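PDB 3HXL: phage tail sheath protein from Desulfitobacterium hafniense, which probably forms the repeating subunit of a contractile phage-type tail sheath, the sleeve around the tail tube of myovirus-like particles. Local coordinates for residues T52-A55 against G56-V59; A97-G101 against N102-T106; A154-D157 against W158-F161; I260-A263 against A264-T267. All blocks are in the same frame, centred on the assembly; numbering follows the deposited sequence.

Contact 1. Residues T52-A55 against G56-V59; sequences TIEA and GDDV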
loop_
_atom_site.group_PDB
_atom_site.type_symbol
_atom_site.label_atom_id
_atom_site.label_comp_id
_atom_site.label_asym_id
_atom_site.label_seq_id
_atom_site.Cartn_x
_atom_site.Cartn_y
_atom_site.Cartn_z
ATOM N N THR A 52 -2.788 -8.895 3.882
ATOM C CA THR A 52 -1.381 -8.604 3.690
ATOM C C THR A 52 -0.824 -9.507 2.600
ATOM O O THR A 52 -0.963 -10.726 2.663
ATOM C CB THR A 52 -0.596 -8.812 4.995
ATOM O OG1 THR A 52 -1.086 -7.907 5.989
ATOM C CG2 THR A 52 0.887 -8.554 4.772
ATOM N N ILE A 53 -0.220 -8.895 1.589
ATOM C CA ILE A 53 0.354 -9.641 0.481
ATOM C C ILE A 53 1.792 -9.200 0.270
ATOM O O ILE A 53 2.066 -8.016 0.073
ATOM C CB ILE A 53 -0.433 -9.398 -0.818
ATOM C CG1 ILE A 53 -1.896 -9.793 -0.608
ATOM C CG2 ILE A 53 0.195 -10.194 -1.966
ATOM C CD1 ILE A 53 -2.788 -9.532 -1.792
ATOM N N GLU A 54 2.713 -10.154 0.333
ATOM C CA GLU A 54 4.121 -9.849 0.120
ATOM C C GLU A 54 4.378 -10.031 -1.371
ATOM O O GLU A 54 3.759 -10.877 -2.015
ATOM C CB GLU A 54 5.014 -10.808 0.920
ATOM C CG GLU A 54 4.728 -10.899 2.418
ATOM C CD GLU A 54 4.773 -9.558 3.132
ATOM O OE1 GLU A 54 5.722 -8.778 2.896
ATOM O OE2 GLU A 54 3.861 -9.287 3.946
ATOM N N ALA A 55 5.279 -9.231 -1.929
ATOM C CA ALA A 55 5.587 -9.350 -3.347
ATOM C C ALA A 55 5.983 -10.798 -3.622
ATOM O O ALA A 55 6.712 -11.404 -2.838
ATOM C CB ALA A 55 6.730 -8.406 -3.721
ATOM N N GLY A 56 5.490 -11.352 -4.725
ATOM C CA GLY A 56 5.813 -12.725 -5.065
ATOM C C GLY A 56 4.831 -13.746 -4.513
ATOM O O GLY A 56 4.808 -14.889 -4.964
ATOM N N ASP A 57 4.016 -13.345 -3.538
ATOM C CA ASP A 57 3.038 -14.258 -2.953
ATOM C C ASP A 57 2.010 -14.740 -3.963
ATOM O O ASP A 57 1.663 -14.027 -4.904
ATOM C CB ASP A 57 2.273 -13.592 -1.801
ATOM C CG ASP A 57 3.054 -13.556 -0.506
ATOM O OD1 ASP A 57 4.131 -14.182 -0.423
ATOM O OD2 ASP A 57 2.569 -12.898 0.446
ATOM N N ASP A 58 1.524 -15.959 -3.759
ATOM C CA ASP A 58 0.491 -16.516 -4.616
ATOM C C ASP A 58 -0.784 -15.901 -4.045
ATOM O O ASP A 58 -1.069 -16.054 -2.859
ATOM C CB ASP A 58 0.461 -18.042 -4.490
ATOM C CG ASP A 58 -0.640 -18.681 -5.317
ATOM O OD1 ASP A 58 -1.207 -18.001 -6.198
ATOM O OD2 ASP A 58 -0.932 -19.879 -5.090
ATOM N N VAL A 59 -1.535 -15.194 -4.880
ATOM C CA VAL A 59 -2.760 -14.540 -4.425
ATOM C C VAL A 59 -4.026 -15.299 -4.785
ATOM O O VAL A 59 -5.132 -14.865 -4.459
ATOM C CB VAL A 59 -2.880 -13.126 -5.014
ATOM C CG1 VAL A 59 -1.730 -12.259 -4.527
ATOM C CG2 VAL A 59 -2.889 -13.197 -6.525
HETATM O O HOH W 1 -0.661 -13.448 0.580
HETATM O O HOH W 2 6.641 -13.958 -1.396
#

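Contact 2. Residues A97-G101 against N102-T106; sequences AVTVG and NLTVT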
loop_
_atom_site.group_PDB
_atom_site.type_symbol
_atom_site.label_atom_id
_atom_site.label_comp_id
_atom_site.label_asym_id
_atom_site.label_seq_id
_atom_site.Cartn_x
_atom_site.Cartn_y
_atom_site.Cartn_z
ATOM N N ALA A 97 -24.932 -18.843 -5.469
ATOM C CA ALA A 97 -25.331 -20.123 -4.908
ATOM C C ALA A 97 -26.209 -20.906 -5.871
ATOM O O ALA A 97 -26.658 -20.383 -6.889
ATOM C CB ALA A 97 -26.065 -19.903 -3.590
ATOM N N VAL A 98 -26.433 -22.173 -5.540
ATOM C CA VAL A 98 -27.264 -23.050 -6.353
ATOM C C VAL A 98 -27.729 -24.205 -5.471
ATOM O O VAL A 98 -27.014 -24.622 -4.557
ATOM C CB VAL A 98 -26.479 -23.600 -7.580
ATOM C CG1 VAL A 98 -25.358 -24.529 -7.125
ATOM C CG2 VAL A 98 -27.428 -24.322 -8.528
ATOM N N THR A 99 -28.937 -24.697 -5.726
ATOM C CA THR A 99 -29.488 -25.807 -4.958
ATOM C C THR A 99 -29.835 -26.975 -5.876
ATOM O O THR A 99 -30.496 -26.802 -6.896
ATOM C CB THR A 99 -30.771 -25.398 -4.183
ATOM O OG1 THR A 99 -30.446 -24.417 -3.189
ATOM C CG2 THR A 99 -31.389 -26.614 -3.492
ATOM N N VAL A 100 -29.369 -28.160 -5.505
ATOM C CA VAL A 100 -29.639 -29.373 -6.263
ATOM C C VAL A 100 -30.217 -30.369 -5.263
ATOM O O VAL A 100 -29.490 -30.957 -4.458
ATOM C CB VAL A 100 -28.349 -29.948 -6.889
ATOM C CG1 VAL A 100 -28.661 -31.223 -7.663
ATOM C CG2 VAL A 100 -27.721 -28.915 -7.816
ATOM N N GLY A 101 -31.534 -30.538 -5.305
ATOM C CA GLY A 101 -32.185 -31.447 -4.381
ATOM C C GLY A 101 -32.122 -30.916 -2.961
ATOM O O GLY A 101 -32.635 -29.833 -2.669
ATOM N N ASN A 102 -31.483 -31.672 -2.076
ATOM C CA ASN A 102 -31.360 -31.278 -0.682
ATOM C C ASN A 102 -30.111 -30.436 -0.446
ATOM O O ASN A 102 -30.011 -29.729 0.554
ATOM C CB ASN A 102 -31.303 -32.523 0.214
ATOM C CG ASN A 102 -32.552 -33.382 0.101
ATOM O OD1 ASN A 102 -33.670 -32.893 0.271
ATOM N ND2 ASN A 102 -32.366 -34.669 -0.185
ATOM N N LEU A 103 -29.170 -30.516 -1.380
ATOM C CA LEU A 103 -27.907 -29.798 -1.269
ATOM C C LEU A 103 -27.899 -28.372 -1.792
ATOM O O LEU A 103 -28.404 -28.086 -2.876
ATOM C CB LEU A 103 -26.802 -30.575 -1.993
ATOM C CG LEU A 103 -25.409 -29.938 -1.982
ATOM C CD1 LEU A 103 -24.842 -29.975 -0.573
ATOM C CD2 LEU A 103 -24.496 -30.694 -2.946
ATOM N N THR A 104 -27.319 -27.480 -1.001
ATOM C CA THR A 104 -27.181 -26.092 -1.401
ATOM C C THR A 104 -25.692 -25.802 -1.330
ATOM O O THR A 104 -25.025 -26.167 -0.359
ATOM C CB THR A 104 -27.957 -25.140 -0.469
ATOM O OG1 THR A 104 -29.363 -25.251 -0.731
ATOM C CG2 THR A 104 -27.524 -23.699 -0.702
ATOM N N VAL A 105 -25.172 -25.188 -2.389
ATOM C CA VAL A 105 -23.760 -24.833 -2.479
ATOM C C VAL A 105 -23.702 -23.316 -2.591
ATOM O O VAL A 105 -24.275 -22.732 -3.513
ATOM C CB VAL A 105 -23.098 -25.440 -3.731
ATOM C CG1 VAL A 105 -21.597 -25.175 -3.703
ATOM C CG2 VAL A 105 -23.379 -26.929 -3.793
ATOM N N THR A 106 -23.009 -22.691 -1.649
ATOM C CA THR A 106 -22.894 -21.242 -1.606
ATOM C C THR A 106 -21.433 -20.799 -1.631
ATOM O O THR A 106 -20.590 -21.371 -0.937
ATOM C CB THR A 106 -23.566 -20.703 -0.328
ATOM O OG1 THR A 106 -24.880 -21.269 -0.217
ATOM C CG2 THR A 106 -23.668 -19.189 -0.367
#

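Contact 3. Residues A154-D157 against W158-F161; sequences AAND and WVIF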
loop_
_atom_site.group_PDB
_atom_site.type_symbol
_atom_site.label_atom_id
_atom_site.label_comp_id
_atom_site.label_asym_id
_atom_site.label_seq_id
_atom_site.Cartn_x
_atom_site.Cartn_y
_atom_site.Cartn_z
ATOM N N ALA A 154 -17.298 -31.598 3.057
ATOM C CA ALA A 154 -16.534 -30.633 3.840
ATOM C C ALA A 154 -16.330 -29.392 2.982
ATOM O O ALA A 154 -16.086 -29.497 1.784
ATOM C CB ALA A 154 -15.190 -31.227 4.236
ATOM N N ALA A 155 -16.438 -28.215 3.587
ATOM C CA ALA A 155 -16.254 -26.979 2.839
ATOM C C ALA A 155 -14.862 -26.946 2.214
ATOM O O ALA A 155 -13.938 -27.584 2.716
ATOM C CB ALA A 155 -16.444 -25.781 3.757
ATOM N N ASN A 156 -14.720 -26.227 1.105
ATOM C CA ASN A 156 -13.423 -26.099 0.448
ATOM C C ASN A 156 -13.073 -24.618 0.342
ATOM O O ASN A 156 -13.746 -23.781 0.941
ATOM C CB ASN A 156 -13.431 -26.769 -0.934
ATOM C CG ASN A 156 -14.548 -26.271 -1.831
ATOM O OD1 ASN A 156 -14.698 -25.072 -2.060
ATOM N ND2 ASN A 156 -15.328 -27.204 -2.363
ATOM N N ASP A 157 -12.029 -24.282 -0.409
ATOM C CA ASP A 157 -11.633 -22.883 -0.522
ATOM C C ASP A 157 -12.568 -22.054 -1.398
ATOM O O ASP A 157 -12.408 -20.837 -1.508
ATOM C CB ASP A 157 -10.201 -22.762 -1.058
ATOM C CG ASP A 157 -9.194 -23.529 -0.224
ATOM O OD1 ASP A 157 -9.322 -23.547 1.020
ATOM O OD2 ASP A 157 -8.255 -24.104 -0.817
ATOM N N TRP A 158 -13.556 -22.698 -2.010
ATOM C CA TRP A 158 -14.475 -21.977 -2.887
ATOM C C TRP A 158 -15.931 -21.912 -2.455
ATOM O O TRP A 158 -16.596 -20.898 -2.675
ATOM C CB TRP A 158 -14.416 -22.565 -4.289
ATOM C CG TRP A 158 -13.108 -22.360 -4.946
ATOM C CD1 TRP A 158 -12.039 -23.208 -4.941
ATOM C CD2 TRP A 158 -12.718 -21.219 -5.713
ATOM N NE1 TRP A 158 -11.002 -22.666 -5.670
ATOM C CE2 TRP A 158 -11.395 -21.447 -6.156
ATOM C CE3 TRP A 158 -13.363 -20.031 -6.076
ATOM C CZ2 TRP A 158 -10.700 -20.521 -6.940
ATOM C CZ3 TRP A 158 -12.672 -19.110 -6.857
ATOM C CH2 TRP A 158 -11.353 -19.364 -7.282
ATOM N N VAL A 159 -16.436 -22.989 -1.861
ATOM C CA VAL A 159 -17.831 -23.013 -1.440
ATOM C C VAL A 159 -18.089 -23.684 -0.100
ATOM O O VAL A 159 -17.238 -24.390 0.447
ATOM C CB VAL A 159 -18.721 -23.726 -2.481
ATOM C CG1 VAL A 159 -18.601 -23.041 -3.831
ATOM C CG2 VAL A 159 -18.327 -25.193 -2.587
ATOM N N ILE A 160 -19.293 -23.444 0.411
ATOM C CA ILE A 160 -19.757 -24.010 1.667
ATOM C C ILE A 160 -20.967 -24.869 1.310
ATOM O O ILE A 160 -21.854 -24.422 0.583
ATOM C CB ILE A 160 -20.213 -22.909 2.661
ATOM C CG1 ILE A 160 -19.042 -21.981 3.002
ATOM C CG2 ILE A 160 -20.779 -23.550 3.918
ATOM C CD1 ILE A 160 -17.901 -22.663 3.731
ATOM N N PHE A 161 -20.992 -26.098 1.809
ATOM C CA PHE A 161 -22.101 -27.005 1.532
ATOM C C PHE A 161 -23.122 -26.940 2.659
ATOM O O PHE A 161 -22.758 -26.909 3.835
ATOM C CB PHE A 161 -21.584 -28.436 1.388
ATOM C CG PHE A 161 -20.619 -28.619 0.258
ATOM C CD1 PHE A 161 -21.066 -28.645 -1.057
ATOM C CD2 PHE A 161 -19.257 -28.748 0.507
ATOM C CE1 PHE A 161 -20.169 -28.802 -2.110
ATOM C CE2 PHE A 161 -18.349 -28.906 -0.539
ATOM C CZ PHE A 161 -18.804 -28.932 -1.848
#

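Contact 4. Residues I260-A263 against A264-T267; sequences ILTA and AQAT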
loop_
_atom_site.group_PDB
_atom_site.type_symbol
_atom_site.label_atom_id
_atom_site.label_comp_id
_atom_site.label_asym_id
_atom_site.label_seq_id
_atom_site.Cartn_x
_atom_site.Cartn_y
_atom_site.Cartn_z
ATOM N N ILE A 260 -3.976 -0.051 -21.574
ATOM C CA ILE A 260 -3.937 1.381 -21.326
ATOM C C ILE A 260 -4.430 1.605 -19.902
ATOM O O ILE A 260 -5.565 1.268 -19.573
ATOM C CB ILE A 260 -4.859 2.170 -22.290
ATOM C CG1 ILE A 260 -4.326 2.094 -23.726
ATOM C CG2 ILE A 260 -4.950 3.626 -21.852
ATOM C CD1 ILE A 260 -4.743 0.850 -24.474
ATOM N N LEU A 261 -3.577 2.155 -19.046
ATOM C CA LEU A 261 -3.981 2.418 -17.672
ATOM C C LEU A 261 -4.285 3.897 -17.500
ATOM O O LEU A 261 -3.530 4.750 -17.960
ATOM C CB LEU A 261 -2.870 2.011 -16.703
ATOM C CG LEU A 261 -2.452 0.537 -16.689
ATOM C CD1 LEU A 261 -1.292 0.363 -15.703
ATOM C CD2 LEU A 261 -3.630 -0.353 -16.284
ATOM N N THR A 262 -5.397 4.194 -16.838
ATOM C CA THR A 262 -5.794 5.573 -16.588
ATOM C C THR A 262 -4.935 6.146 -15.470
ATOM O O THR A 262 -4.159 5.426 -14.839
ATOM C CB THR A 262 -7.242 5.666 -16.100
ATOM O OG1 THR A 262 -7.371 4.905 -14.893
ATOM C CG2 THR A 262 -8.199 5.138 -17.139
ATOM N N ALA A 263 -5.085 7.442 -15.215
ATOM C CA ALA A 263 -4.325 8.078 -14.142
ATOM C C ALA A 263 -4.743 7.449 -12.821
ATOM O O ALA A 263 -3.911 7.201 -11.940
ATOM C CB ALA A 263 -4.591 9.577 -14.123
ATOM N N ALA A 264 -6.040 7.193 -12.677
ATOM C CA ALA A 264 -6.553 6.580 -11.454
ATOM C C ALA A 264 -5.885 5.222 -11.216
ATOM O O ALA A 264 -5.501 4.895 -10.095
ATOM C CB ALA A 264 -8.068 6.404 -11.544
ATOM N N GLN A 265 -5.771 4.423 -12.272
ATOM C CA GLN A 265 -5.142 3.114 -12.151
ATOM C C GLN A 265 -3.644 3.244 -11.895
ATOM O O GLN A 265 -3.036 2.398 -11.222
ATOM C CB GLN A 265 -5.348 2.297 -13.421
ATOM C CG GLN A 265 -6.788 1.892 -13.702
ATOM C CD GLN A 265 -6.897 1.145 -15.008
ATOM O OE1 GLN A 265 -6.585 1.690 -16.061
ATOM N NE2 GLN A 265 -7.330 -0.118 -14.948
ATOM N N ALA A 266 -3.051 4.295 -12.455
ATOM C CA ALA A 266 -1.624 4.551 -12.311
ATOM C C ALA A 266 -1.213 4.881 -10.873
ATOM O O ALA A 266 -0.042 4.755 -10.521
ATOM C CB ALA A 266 -1.203 5.681 -13.255
ATOM N N THR A 267 -2.168 5.288 -10.036
ATOM C CA THR A 267 -1.849 5.604 -8.648
ATOM C C THR A 267 -1.287 4.377 -7.933
ATOM O O THR A 267 -0.500 4.508 -6.999
ATOM C CB THR A 267 -3.093 6.100 -7.844
ATOM O OG1 THR A 267 -4.071 5.055 -7.768
ATOM C CG2 THR A 267 -3.711 7.332 -8.506
#

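Contact 1. Residues T52-A55 against G56-V59
E54 and D57 are the first and last residues of a type II beta turn, which takes the chain off the end of strand 51-54. Two hydrogen bonds tie them together. D57 N donates to E54 O at 2.9 Å and closes the turn. In return, E54 N donates to D57 OD2 at 2.8 Å, with an N-H...O angle of 155°. The donor sits well above the carboxylate plane, 58° out of it. CG of D57 lies beside its own backbone N (chi1 -79°), which turns the carboxylate back over the strand end. G56 takes the third position of the turn with a positive phi, as is usual for glycine in type II turns.

Water extends the polar network on both carboxylate oxygens. One water bridges D57 OD2 and, weakly, T52 O. The acid of E54 points away from the turn, and its OE1 bonds to T84 OG1 on strand 84-89. E54 OE2 and D57 OD2 stay 5.2 Å apart, so the two probable negative charges do not touch.

The apolar part is small. I53 CG2 meets V59 CG1 at 3.8 Å, the two side chains crossing at about a right angle. I53 also packs on L87, and V59 on I67 and L72. At the turn itself, a second water donates to D57 OD1 at 2.7 Å and to A55 O at 2.9 Å.

Contact 2. Residues A97-G101 against N102-T106
V98 and V105 face each other as a hydrogen-bonded pair of a beta hairpin with a two-residue turn, strand 97-100 running antiparallel to strand 103-107. Their backbones are joined twice. V105 N donates to V98 O at 2.9 Å, almost straight at 176°. V98 N donates to V105 O at 3.0 Å and is more bent. The two side chains lie side by side and point the same way. V98 takes an unusual valine torsion, with CG1 between the backbone N and the carbonyl carbon (chi1 67°). That branch meets V105 CB at 4.2 Å.

A97 is paired with T106 without hydrogen bonds between them. Its methyl rests 3.3 Å from V105 O and 3.8 Å from T106 OG1. Next along this face, T99 and T104 form another non-hydrogen-bonded pair. Their hydroxyls are linked across the strands, OG1 to OG1, at 2.8 Å. Each OG1 stands beside its own backbone N, and either could be the donor.

The turn from V100 to L103 is type II'. G101 holds its second position with a positive phi. N102 holds the third, and its ND2 bonds to A166 O. V100 and L103 close the turn with two backbone bonds. V100 N to L103 O is the shorter, at 2.8 Å.

V98, V100, L103 and V105 share one face, which packs inward on the second sheet: V100, L103 and V105 on L119 of strand 117-123, V98 and V100 on A173 of strand 170-174. Strand 103-107 is the middle strand of its sheet, with 159-162 on its far side.

Contact 3. Residues A154-D157 against W158-F161
This is a local turn contact at the entry to strand 159-162 in the beta-sandwich domain, where the N156 side chain accepts from two successive backbone N-H groups. N156 OD1 takes W158 N at 2.6 Å, which makes an Asx turn, and V159 N at 2.7 Å. The W158 donor lies in the plane of the amide carbonyl, and the V159 donor is tilted 30° from it. N156 CG sits between its own backbone N and carbonyl carbon (chi1 54°), which brings OD1 to both donors. N156 N closes the loop by donating to V159 O at 3.2 Å.

The amide is held at both ends, since ND2 bonds to D143 OD2 and, weakly, to T135 OG1. ND2 also lies 3.9 Å from F161 CZ, with the amide and ring planes nearly perpendicular (88°). A154 O comes to the edge of the F161 ring, 3.3 Å from CE2. On the other side of the strand, A155 CB presses tightly on I160 CD1 at 3.4 Å.

W158 carries D157 O over one ring face and packs on V137 and L142. V159 and F161 point into the sandwich, against T135 and V133 of strand 131-137 and V105 of neighbouring strand 103-107.

Contact 4. Residues I260-A263 against A264-T267
The side-chain amide of Q265 lies against T262 and L261, and with T262 it forms a capping box at the start of helix 263-276. At the oxygen end of this flat group, T262 N donates to Q265 OE1 at 2.9 Å. The donor lies in the amide plane and on a lone pair of OE1. L261 CA is also close to that oxygen, at 3.1 Å. L261 CD2 packs against the same amide, 3.8 Å from Q265 CD, the two side chains crossing at about a right angle. The Q265 chain is extended beyond CG (chi2 177°), and this carries the amide back past the helix start to L261.

The second bond of the box runs the other way. Q265 N donates to T262 OG1 at 3.1 Å, with an N-H...O angle of 161°. T262 is the N-cap residue. Its OG1 lies between the backbone N and carbonyl carbon (chi1 59°), facing the first turn. The same hydroxyl oxygen touches Q265 CG at 3.3 Å. The box thus gives partners to one backbone N-H before the helix and to one inside its first turn.

Regular helix bonding begins with A266 N to T262 O at 2.9 Å.

The segment joins the short, weakly bonded strand 260-261 to the helix in the subtilisin-like domain. L261 reaches R73 and E77 of helix 73-78, and A263 and A264 rest on E236 of strand 232-236. Farther along, T267 OG1 donates to the backbone at A264 O, 2.7 Å away.

In the fold
The four contacts follow one another along the chain in the order 1, 2, 3, 4. Contacts 2 and 3 belong together in the beta-sandwich domain. Their centres are about 12 Å apart, and strands 103-107 and 159-162 are neighbours in one three-stranded sheet. T106 O and I160 N probably bond at 2.8 Å. Contacts 1 and 4 lie about 22 Å apart, centre to centre, and reach one large mixed sheet through strands 51-54 and 260-261. That sheet brings together chain from the domain III N-terminal and subtilisin-like regions. The sandwich is therefore inserted in sequence between parts of this sheet. Contacts 2 and 4 are about 40 Å apart between centres.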